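Local coordinates for Oxidored_FMN domain-containing protein ([Pseudomonas] geniculata N1, PDB 6L6J) that acts as a 6-hydroxypseudooxynicotine amine oxidase and carries FMN, a [4Fe-4S] cluster and ADP, at residues A[39-44]-A[56-61]; A[44-49]-A[94-99]; A[75-80]-A[84-89]. One frame throughout, in Å; residues are numbered along the deposited sequence.

Contact 1 of 3, residues A[39-44]-A[56-61]; sequences EEMIAF and VCLEET. With FMN (flavin mononucleotide), chain B.
A thioether methyl rests against a buried carboxylate here: CE of Met41 lies 3.8 Å from OE2 of Glu59 and almost as near to its OE1. Met41 sits on helix 38-51 and Glu59 on strand 55-62, parts of a beta-alpha-beta unit in the TIM barrel. Met41 runs out from the helix with CG anti to the backbone N (chi1 179°), and only its last bond bends, turning the methyl onto the glutamate; SD keeps a looser contact, 4.5 Å, with CD2 of Leu58. A long, unbranched, apolar methionine can span the distance from helix to strand. Glu59 is folded instead, CG wedged between its own N and carbonyl carbon (chi1 65°) and the chain bent again at chi2. Its polar end is met by Arg45, whose NH2 makes a salt bridge to OE1, while Thr31 offers OE2 a weak hydrogen bond. Toward the flavin, CB of Glu59 lies 3.5 Å from O4 of FMN. Glu60 N gives FMN O4 a weak but nearly straight bond (3.4 Å, 166°). Within the strand, Thr61 OG1 bonds back to Glu59 O at 2.8 Å. Since methionine supplies only apolar cover, the buried carboxylate probably depends on Arg45 for charge balance, and its strand presents a backbone N-H to the flavin carbonyl.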
loop_
_atom_site.group_PDB
_atom_site.type_symbol
_atom_site.label_atom_id
_atom_site.label_comp_id
_atom_site.label_asym_id
_atom_site.label_seq_id
_atom_site.Cartn_x
_atom_site.Cartn_y
_atom_site.Cartn_z
ATOM N N GLU A 39 -12.077 14.479 -10.145
ATOM C CA GLU A 39 -10.884 15.339 -10.367
ATOM C C GLU A 39 -9.666 14.676 -9.715
ATOM O O GLU A 39 -8.547 14.746 -10.296
ATOM C CB GLU A 39 -11.163 16.751 -9.857
ATOM C CG GLU A 39 -12.204 17.491 -10.684
ATOM C CD GLU A 39 -11.701 17.977 -12.035
ATOM O OE1 GLU A 39 -12.520 18.021 -12.994
ATOM O OE2 GLU A 39 -10.486 18.314 -12.130
ATOM N N GLU A 40 -9.891 14.033 -8.568
ATOM C CA GLU A 40 -8.861 13.259 -7.818
ATOM C C GLU A 40 -8.347 12.130 -8.735
ATOM O O GLU A 40 -7.125 12.049 -8.987
ATOM C CB GLU A 40 -9.443 12.770 -6.488
ATOM C CG GLU A 40 -10.066 13.887 -5.665
ATOM C CD GLU A 40 -10.353 13.598 -4.197
ATOM O OE1 GLU A 40 -10.298 12.408 -3.785
ATOM O OE2 GLU A 40 -10.690 14.570 -3.474
ATOM N N MET A 41 -9.266 11.307 -9.233
ATOM C CA MET A 41 -9.006 10.198 -10.180
ATOM C C MET A 41 -8.244 10.709 -11.415
ATOM O O MET A 41 -7.175 10.169 -11.717
ATOM C CB MET A 41 -10.353 9.608 -10.582
ATOM C CG MET A 41 -10.269 8.489 -11.565
ATOM S SD MET A 41 -11.913 7.749 -11.633
ATOM C CE MET A 41 -11.822 6.713 -10.177
ATOM N N ILE A 42 -8.768 11.742 -12.081
ATOM C CA ILE A 42 -8.155 12.387 -13.278
ATOM C C ILE A 42 -6.707 12.772 -12.947
ATOM O O ILE A 42 -5.816 12.236 -13.594
ATOM C CB ILE A 42 -9.021 13.568 -13.775
ATOM C CG1 ILE A 42 -10.219 13.074 -14.589
ATOM C CG2 ILE A 42 -8.220 14.579 -14.569
ATOM C CD1 ILE A 42 -11.348 14.098 -14.723
ATOM N N ALA A 43 -6.484 13.649 -11.974
ATOM C CA ALA A 43 -5.146 14.163 -11.570
ATOM C C ALA A 43 -4.233 12.988 -11.161
ATOM O O ALA A 43 -3.029 12.989 -11.492
ATOM C CB ALA A 43 -5.305 15.167 -10.439
ATOM N N PHE A 44 -4.780 12.003 -10.451
ATOM C CA PHE A 44 -4.021 10.806 -10.026
ATOM C C PHE A 44 -3.494 10.115 -11.276
ATOM O O PHE A 44 -2.292 9.998 -11.391
ATOM C CB PHE A 44 -4.852 9.847 -9.164
ATOM C CG PHE A 44 -4.022 8.718 -8.613
ATOM C CD1 PHE A 44 -3.304 8.872 -7.429
ATOM C CD2 PHE A 44 -3.906 7.513 -9.307
ATOM C CE1 PHE A 44 -2.500 7.848 -6.943
ATOM C CE2 PHE A 44 -3.096 6.492 -8.825
ATOM C CZ PHE A 44 -2.395 6.663 -7.645
ATOM N N VAL A 56 -2.100 2.876 -18.474
ATOM C CA VAL A 56 -2.615 3.236 -17.129
ATOM C C VAL A 56 -4.043 2.735 -17.017
ATOM O O VAL A 56 -4.843 3.026 -17.909
ATOM C CB VAL A 56 -2.437 4.725 -16.844
ATOM C CG1 VAL A 56 -3.118 5.136 -15.557
ATOM C CG2 VAL A 56 -0.949 5.051 -16.805
ATOM N N CYS A 57 -4.291 1.919 -15.989
ATOM C CA CYS A 57 -5.536 1.127 -15.832
ATOM C C CYS A 57 -6.381 1.722 -14.709
ATOM O O CYS A 57 -5.832 2.139 -13.651
ATOM C CB CYS A 57 -5.249 -0.337 -15.525
ATOM S SG CYS A 57 -4.868 -1.367 -16.967
ATOM N N LEU A 58 -7.693 1.739 -14.918
ATOM C CA LEU A 58 -8.672 2.071 -13.850
ATOM C C LEU A 58 -8.962 0.791 -13.090
ATOM O O LEU A 58 -8.875 -0.296 -13.712
ATOM C CB LEU A 58 -9.924 2.718 -14.441
ATOM C CG LEU A 58 -10.008 4.217 -14.187
ATOM C CD1 LEU A 58 -8.705 4.910 -14.550
ATOM C CD2 LEU A 58 -11.186 4.835 -14.937
ATOM N N GLU A 59 -9.229 0.962 -11.792
ATOM C CA GLU A 59 -9.453 -0.101 -10.779
ATOM C C GLU A 59 -10.793 -0.797 -11.064
ATOM O O GLU A 59 -11.422 -0.501 -12.121
ATOM C CB GLU A 59 -9.433 0.517 -9.378
ATOM C CG GLU A 59 -10.572 1.498 -9.097
ATOM C CD GLU A 59 -10.194 2.982 -9.088
ATOM O OE1 GLU A 59 -9.487 3.411 -10.035
ATOM O OE2 GLU A 59 -10.628 3.728 -8.144
ATOM N N GLU A 60 -11.221 -1.680 -10.153
ATOM C CA GLU A 60 -12.482 -2.462 -10.285
ATOM C C GLU A 60 -13.615 -1.505 -10.668
ATOM O O GLU A 60 -13.940 -0.637 -9.885
ATOM C CB GLU A 60 -12.779 -3.290 -9.034
ATOM C CG GLU A 60 -12.765 -2.526 -7.718
ATOM C CD GLU A 60 -13.255 -3.377 -6.555
ATOM O OE1 GLU A 60 -13.216 -4.652 -6.671
ATOM O OE2 GLU A 60 -13.689 -2.780 -5.542
ATOM N N THR A 61 -14.126 -1.620 -11.891
ATOM C CA THR A 61 -15.160 -0.714 -12.448
ATOM C C THR A 61 -16.488 -1.473 -12.510
ATOM O O THR A 61 -16.611 -2.386 -13.353
ATOM C CB THR A 61 -14.700 -0.178 -13.803
ATOM O OG1 THR A 61 -13.541 0.592 -13.493
ATOM C CG2 THR A 61 -15.755 0.635 -14.518
HETATM N N1 FMN B . -5.973 -5.199 -7.995
HETATM C C2 FMN B . -7.148 -5.292 -8.696
HETATM O O2 FMN B . -7.264 -6.227 -9.494
HETATM N N3 FMN B . -8.165 -4.426 -8.604
HETATM C C4 FMN B . -8.093 -3.367 -7.779
HETATM O O4 FMN B . -9.030 -2.575 -7.693
HETATM C C4A FMN B . -6.868 -3.192 -6.951
HETATM N N5 FMN B . -6.735 -2.150 -6.096
HETATM C C5A FMN B . -5.571 -1.992 -5.425
HETATM C C6 FMN B . -5.398 -0.882 -4.602
HETATM C C7 FMN B . -4.200 -0.719 -3.937
HETATM C C7M FMN B . -4.058 0.431 -3.017
HETATM C C8 FMN B . -3.100 -1.675 -4.113
HETATM C C8M FMN B . -1.803 -1.536 -3.371
HETATM C C9 FMN B . -3.250 -2.771 -4.921
HETATM C C9A FMN B . -4.441 -2.973 -5.604
HETATM N N10 FMN B . -4.597 -4.062 -6.473
HETATM C C10 FMN B . -5.789 -4.182 -7.144
HETATM C "C1'" FMN B . -3.518 -5.075 -6.703
HETATM C "C2'" FMN B . -2.498 -4.553 -7.697
HETATM O "O2'" FMN B . -3.155 -4.454 -8.948
HETATM C "C3'" FMN B . -1.311 -5.456 -7.845
HETATM O "O3'" FMN B . -1.744 -6.698 -8.403
HETATM C "C4'" FMN B . -0.558 -5.723 -6.543
HETATM O "O4'" FMN B . -0.404 -4.494 -5.794
HETATM C "C5'" FMN B . 0.790 -6.381 -6.808
HETATM O "O5'" FMN B . 1.572 -5.490 -7.586
HETATM P P FMN B . 2.620 -4.481 -6.875
HETATM O O1P FMN B . 3.651 -5.360 -6.204
HETATM O O2P FMN B . 3.134 -3.692 -8.038
HETATM O O3P FMN B . 1.793 -3.663 -5.901
#

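Contact 2 of 3, residues A[44-49]-A[94-99]; sequences FRKARA and KEHGAL
Ala49 fits its methyl between two residues of the 94-99 loop: CB lies 3.9 Å from CD2 of the His96 ring and 4.1 Å from CB of Ala98. The small alanines let helix and loop come together, CA of Ala49 and CA of Ala98 being 5.6 Å apart. His96 sets its CB 3.7 Å from the carbonyl O of Ala49, and CG of Lys46 reaches the ring at its edge, 4.2 Å from NE2. The ring is brought there because CG stands beside the backbone N (chi1 -48°), and CG of Glu95 lies over one of its faces. With a glycine in place of His96, the Ala49 methyl and the aliphatic part of Lys46 would probably lose their shared cover. The loop holds a type I turn, Lys94 to Gly97, with His96 third, and Gly97 takes a positive phi, which glycine tolerates. Behind the helix, Arg48 lays its guanidinium over the Phe44 ring in a cation-pi contact; its NH1 reaches Phe44 O at 2.7 Å in a bent bond (131°), above the carbonyl plane, and forms a salt bridge with Glu371. Such packing of a helix end on the next helix-to-strand loop belongs to the TIM barrel, where its strands begin.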
loop_
_atom_site.group_PDB
_atom_site.type_symbol
_atom_site.label_atom_id
_atom_site.label_comp_id
_atom_site.label_asym_id
_atom_site.label_seq_id
_atom_site.Cartn_x
_atom_site.Cartn_y
_atom_site.Cartn_z
ATOM N N PHE A 44 -4.780 12.003 -10.451
ATOM C CA PHE A 44 -4.021 10.806 -10.026
ATOM C C PHE A 44 -3.494 10.115 -11.276
ATOM O O PHE A 44 -2.292 9.998 -11.391
ATOM C CB PHE A 44 -4.852 9.847 -9.164
ATOM C CG PHE A 44 -4.022 8.718 -8.613
ATOM C CD1 PHE A 44 -3.304 8.872 -7.429
ATOM C CD2 PHE A 44 -3.906 7.513 -9.307
ATOM C CE1 PHE A 44 -2.500 7.848 -6.943
ATOM C CE2 PHE A 44 -3.096 6.492 -8.825
ATOM C CZ PHE A 44 -2.395 6.663 -7.645
ATOM N N ARG A 45 -4.376 9.675 -12.166
ATOM C CA ARG A 45 -4.017 8.857 -13.356
ATOM C C ARG A 45 -3.143 9.688 -14.309
ATOM O O ARG A 45 -2.112 9.184 -14.752
ATOM C CB ARG A 45 -5.292 8.353 -14.038
ATOM C CG ARG A 45 -6.205 7.512 -13.158
ATOM C CD ARG A 45 -5.508 6.281 -12.653
ATOM N NE ARG A 45 -6.334 5.539 -11.722
ATOM C CZ ARG A 45 -5.941 4.500 -11.003
ATOM N NH1 ARG A 45 -4.705 4.052 -11.111
ATOM N NH2 ARG A 45 -6.798 3.900 -10.193
ATOM N N LYS A 46 -3.504 10.940 -14.575
ATOM C CA LYS A 46 -2.700 11.859 -15.436
ATOM C C LYS A 46 -1.206 11.750 -15.069
ATOM O O LYS A 46 -0.359 11.604 -15.990
ATOM C CB LYS A 46 -3.194 13.305 -15.328
ATOM C CG LYS A 46 -2.693 14.246 -16.419
ATOM C CD LYS A 46 -3.193 15.694 -16.270
ATOM C CE LYS A 46 -2.197 16.750 -16.731
ATOM N NZ LYS A 46 -2.146 17.915 -15.806
ATOM N N ALA A 47 -0.880 11.805 -13.781
ATOM C CA ALA A 47 0.520 11.866 -13.301
ATOM C C ALA A 47 1.304 10.640 -13.800
ATOM O O ALA A 47 2.537 10.744 -14.075
ATOM C CB ALA A 47 0.550 11.973 -11.800
ATOM N N ARG A 48 0.623 9.501 -13.919
ATOM C CA ARG A 48 1.265 8.210 -14.297
ATOM C C ARG A 48 1.410 8.119 -15.829
ATOM O O ARG A 48 2.428 7.588 -16.300
ATOM C CB ARG A 48 0.511 7.073 -13.599
ATOM C CG ARG A 48 1.118 6.762 -12.241
ATOM C CD ARG A 48 0.160 6.885 -11.088
ATOM N NE ARG A 48 0.824 7.290 -9.867
ATOM C CZ ARG A 48 0.464 8.322 -9.121
ATOM N NH1 ARG A 48 -0.558 9.082 -9.476
ATOM N NH2 ARG A 48 1.109 8.586 -7.994
ATOM N N ALA A 49 0.481 8.695 -16.584
ATOM C CA ALA A 49 0.679 8.984 -18.019
ATOM C C ALA A 49 1.842 9.996 -18.186
ATOM O O ALA A 49 2.774 9.740 -18.964
ATOM C CB ALA A 49 -0.630 9.460 -18.611
ATOM N N LYS A 94 -4.596 9.176 -22.373
ATOM C CA LYS A 94 -4.225 9.069 -23.816
ATOM C C LYS A 94 -3.431 10.305 -24.267
ATOM O O LYS A 94 -2.726 10.192 -25.265
ATOM C CB LYS A 94 -5.467 8.838 -24.683
ATOM C CG LYS A 94 -6.110 7.468 -24.527
ATOM C CD LYS A 94 -7.121 7.096 -25.594
ATOM C CE LYS A 94 -6.518 6.773 -26.950
ATOM N NZ LYS A 94 -5.479 5.701 -26.906
ATOM N N GLU A 95 -3.548 11.426 -23.549
ATOM C CA GLU A 95 -2.898 12.726 -23.846
ATOM C C GLU A 95 -1.394 12.552 -23.968
ATOM O O GLU A 95 -0.845 13.077 -24.913
ATOM C CB GLU A 95 -3.196 13.761 -22.761
ATOM C CG GLU A 95 -2.306 14.989 -22.862
ATOM C CD GLU A 95 -2.920 16.323 -22.472
ATOM O OE1 GLU A 95 -4.175 16.426 -22.485
ATOM O OE2 GLU A 95 -2.134 17.266 -22.168
ATOM N N HIS A 96 -0.744 11.854 -23.043
ATOM C CA HIS A 96 0.729 11.606 -23.104
ATOM C C HIS A 96 1.046 10.270 -23.793
ATOM O O HIS A 96 2.178 9.806 -23.690
ATOM C CB HIS A 96 1.342 11.690 -21.713
ATOM C CG HIS A 96 0.947 12.890 -20.920
ATOM N ND1 HIS A 96 1.652 14.065 -20.971
ATOM C CD2 HIS A 96 -0.013 13.068 -19.984
ATOM C CE1 HIS A 96 1.127 14.943 -20.133
ATOM N NE2 HIS A 96 0.106 14.356 -19.508
ATOM N N GLY A 97 0.079 9.694 -24.506
ATOM C CA GLY A 97 0.273 8.520 -25.382
ATOM C C GLY A 97 0.381 7.202 -24.630
ATOM O O GLY A 97 0.851 6.226 -25.238
ATOM N N ALA A 98 0.010 7.182 -23.350
ATOM C CA ALA A 98 -0.331 5.956 -22.596
ATOM C C ALA A 98 -1.628 5.384 -23.179
ATOM O O ALA A 98 -2.464 6.170 -23.674
ATOM C CB ALA A 98 -0.500 6.269 -21.130
ATOM N N LEU A 99 -1.792 4.061 -23.135
ATOM C CA LEU A 99 -3.116 3.419 -23.352
ATOM C C LEU A 99 -3.921 3.546 -22.048
ATOM O O LEU A 99 -3.345 3.856 -20.976
ATOM C CB LEU A 99 -2.959 1.945 -23.730
ATOM C CG LEU A 99 -2.163 1.625 -24.992
ATOM C CD1 LEU A 99 -2.427 0.185 -25.418
ATOM C CD2 LEU A 99 -2.493 2.578 -26.141
#

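Contact 3 of 3, residues A[75-80]-A[84-89]; sequences PRMYSD and EPLARV. With SO4 (sulfate ion), chain G.
The loop that leads from barrel strand 55-62 into helix 83-94 folds back on the helix it feeds, and Leu86 is the residue on which Pro75, Arg76 and Met77 converge. The two branches of Leu86 divide the work. CD1 meets the thioether end of Met77, with CE modelled at a doubtfully short 3.2 Å, and it also lies 3.6 Å from the backbone O of Arg76. CD2 turns to the proline ring, 4.4 Å from CB of Pro75. Met77 starts with CG roughly opposite its N (chi1 -156°), then bends at chi2 and chi3, which curls the methyl toward the leucine; the two side chains lie slantwise to each other. A branched leucine can thus touch two loop residues at once, and a pliable methionine can follow its outline. Beyond the pair, Met77 also packs on Phe164 and Thr61, and Pro75 on Met41 and Glu59.

Arg76 contributes its backbone to the contact but sends its side chain the other way. CZ of Tyr78 stands 3.8 Å above one guanidinium face, offset toward the rim, with the ring steeply tilted to it. At the guanidinium edge NH1 bonds O3 of a sulfate at 3.3 Å (156°), and NH1 also bonds Tyr82 OH; Lys81 NZ also hydrogen-bonds the sulfate. The loop and helix thus meet mainly through apolar side chains, while the guanidinium of Arg76 points away, where it can bind an anion; the sulfate itself probably comes from the crystallisation liquor.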
loop_
_atom_site.group_PDB
_atom_site.type_symbol
_atom_site.label_atom_id
_atom_site.label_comp_id
_atom_site.label_asym_id
_atom_site.label_seq_id
_atom_site.Cartn_x
_atom_site.Cartn_y
_atom_site.Cartn_z
ATOM N N PRO A 75 -14.997 3.472 -9.655
ATOM C CA PRO A 75 -15.597 3.791 -10.946
ATOM C C PRO A 75 -16.797 2.880 -11.209
ATOM O O PRO A 75 -16.827 1.804 -10.655
ATOM C CB PRO A 75 -14.502 3.501 -11.980
ATOM C CG PRO A 75 -13.236 3.570 -11.184
ATOM C CD PRO A 75 -13.596 3.084 -9.790
ATOM N N ARG A 76 -17.727 3.336 -12.046
ATOM C CA ARG A 76 -18.935 2.566 -12.446
ATOM C C ARG A 76 -19.128 2.667 -13.963
ATOM O O ARG A 76 -18.885 3.745 -14.538
ATOM C CB ARG A 76 -20.163 3.111 -11.716
ATOM C CG ARG A 76 -20.071 3.061 -10.196
ATOM C CD ARG A 76 -20.795 4.232 -9.541
ATOM N NE ARG A 76 -21.260 3.887 -8.218
ATOM C CZ ARG A 76 -22.361 4.347 -7.644
ATOM N NH1 ARG A 76 -23.151 5.205 -8.276
ATOM N NH2 ARG A 76 -22.693 3.904 -6.441
ATOM N N MET A 77 -19.567 1.580 -14.582
ATOM C CA MET A 77 -19.839 1.523 -16.035
ATOM C C MET A 77 -21.133 0.731 -16.249
ATOM O O MET A 77 -21.223 0.027 -17.254
ATOM C CB MET A 77 -18.642 0.889 -16.762
ATOM C CG MET A 77 -18.510 1.265 -18.227
ATOM S SD MET A 77 -18.105 3.000 -18.459
ATOM C CE MET A 77 -16.392 2.822 -18.925
ATOM N N TYR A 78 -22.113 0.877 -15.354
ATOM C CA TYR A 78 -23.411 0.140 -15.414
ATOM C C TYR A 78 -24.516 1.059 -15.922
ATOM O O TYR A 78 -25.656 0.596 -16.012
ATOM C CB TYR A 78 -23.832 -0.487 -14.079
ATOM C CG TYR A 78 -23.928 0.433 -12.885
ATOM C CD1 TYR A 78 -24.937 1.376 -12.773
ATOM C CD2 TYR A 78 -23.030 0.308 -11.824
ATOM C CE1 TYR A 78 -25.040 2.184 -11.648
ATOM C CE2 TYR A 78 -23.113 1.106 -10.697
ATOM C CZ TYR A 78 -24.125 2.043 -10.605
ATOM O OH TYR A 78 -24.164 2.838 -9.498
ATOM N N SER A 79 -24.170 2.297 -16.260
ATOM C CA SER A 79 -25.119 3.309 -16.776
ATOM C C SER A 79 -24.407 4.323 -17.685
ATOM O O SER A 79 -23.291 4.750 -17.358
ATOM C CB SER A 79 -25.850 3.986 -15.640
ATOM O OG SER A 79 -26.295 5.283 -16.028
ATOM N N ASP A 80 -25.092 4.754 -18.746
ATOM C CA ASP A 80 -24.536 5.634 -19.810
ATOM C C ASP A 80 -24.086 6.988 -19.229
ATOM O O ASP A 80 -23.205 7.636 -19.841
ATOM C CB ASP A 80 -25.539 5.792 -20.965
ATOM C CG ASP A 80 -25.535 4.644 -21.969
ATOM O OD1 ASP A 80 -24.850 3.605 -21.727
ATOM O OD2 ASP A 80 -26.191 4.789 -23.000
ATOM N N GLU A 84 -19.294 9.863 -20.103
ATOM C CA GLU A 84 -18.630 11.178 -20.301
ATOM C C GLU A 84 -17.672 11.430 -19.135
ATOM O O GLU A 84 -16.515 11.777 -19.352
ATOM C CB GLU A 84 -19.664 12.297 -20.499
ATOM C CG GLU A 84 -19.168 13.436 -21.380
ATOM C CD GLU A 84 -18.109 14.357 -20.754
ATOM O OE1 GLU A 84 -16.879 14.192 -21.097
ATOM O OE2 GLU A 84 -18.501 15.276 -19.947
ATOM N N PRO A 85 -18.100 11.263 -17.862
ATOM C CA PRO A 85 -17.177 11.332 -16.723
ATOM C C PRO A 85 -15.882 10.513 -16.883
ATOM O O PRO A 85 -14.810 11.042 -16.587
ATOM C CB PRO A 85 -18.017 10.770 -15.563
ATOM C CG PRO A 85 -19.437 11.150 -15.919
ATOM C CD PRO A 85 -19.496 11.051 -17.437
ATOM N N LEU A 86 -15.983 9.269 -17.360
ATOM C CA LEU A 86 -14.793 8.384 -17.515
ATOM C C LEU A 86 -13.983 8.757 -18.761
ATOM O O LEU A 86 -12.763 8.495 -18.750
ATOM C CB LEU A 86 -15.224 6.915 -17.560
ATOM C CG LEU A 86 -15.742 6.320 -16.251
ATOM C CD1 LEU A 86 -16.033 4.848 -16.429
ATOM C CD2 LEU A 86 -14.769 6.526 -15.100
ATOM N N ALA A 87 -14.618 9.352 -19.770
ATOM C CA ALA A 87 -13.976 9.848 -21.013
ATOM C C ALA A 87 -12.907 10.890 -20.660
ATOM O O ALA A 87 -11.883 10.964 -21.346
ATOM C CB ALA A 87 -15.007 10.423 -21.937
ATOM N N ARG A 88 -13.142 11.664 -19.605
ATOM C CA ARG A 88 -12.169 12.666 -19.106
ATOM C C ARG A 88 -10.910 11.940 -18.613
ATOM O O ARG A 88 -9.808 12.468 -18.847
ATOM C CB ARG A 88 -12.806 13.507 -18.001
ATOM C CG ARG A 88 -14.138 14.127 -18.400
ATOM C CD ARG A 88 -14.190 15.617 -18.196
ATOM N NE ARG A 88 -14.570 15.997 -16.847
ATOM C CZ ARG A 88 -13.813 16.695 -16.004
ATOM N NH1 ARG A 88 -12.597 17.075 -16.346
ATOM N NH2 ARG A 88 -14.278 17.004 -14.804
ATOM N N VAL A 89 -11.089 10.786 -17.946
ATOM C CA VAL A 89 -9.986 9.973 -17.365
ATOM C C VAL A 89 -9.134 9.479 -18.534
ATOM O O VAL A 89 -7.901 9.712 -18.520
ATOM C CB VAL A 89 -10.513 8.791 -16.536
ATOM C CG1 VAL A 89 -9.363 8.063 -15.852
ATOM C CG2 VAL A 89 -11.566 9.211 -15.512
HETATM S S SO4 G . -26.354 7.420 -7.643
HETATM O O1 SO4 G . -25.956 7.927 -8.946
HETATM O O2 SO4 G . -27.713 7.802 -7.361
HETATM O O3 SO4 G . -26.255 5.986 -7.614
HETATM O O4 SO4 G . -25.498 7.967 -6.625
#

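All three contacts lie in the early part of the TIM barrel, on one side of the chain's centre. Contacts 1 and 2 both use helix 38-51 and share Phe44; their centres are about 10 Å apart, and their segments alternate along the chain. Contact 3 follows contact 1 in series, about 11 Å from it, centre to centre, and is nested within the loop closed by contact 2, about 17 Å away, again between centres. Strand 55-62 leads into helix 83-94 and then strand 99-105, where Val56 N probably bonds Leu99 O. A salt bridge between Glu39 and Arg88 ties the two helices. Successive units of the barrel are thus joined from the flavin end to the opposite rim.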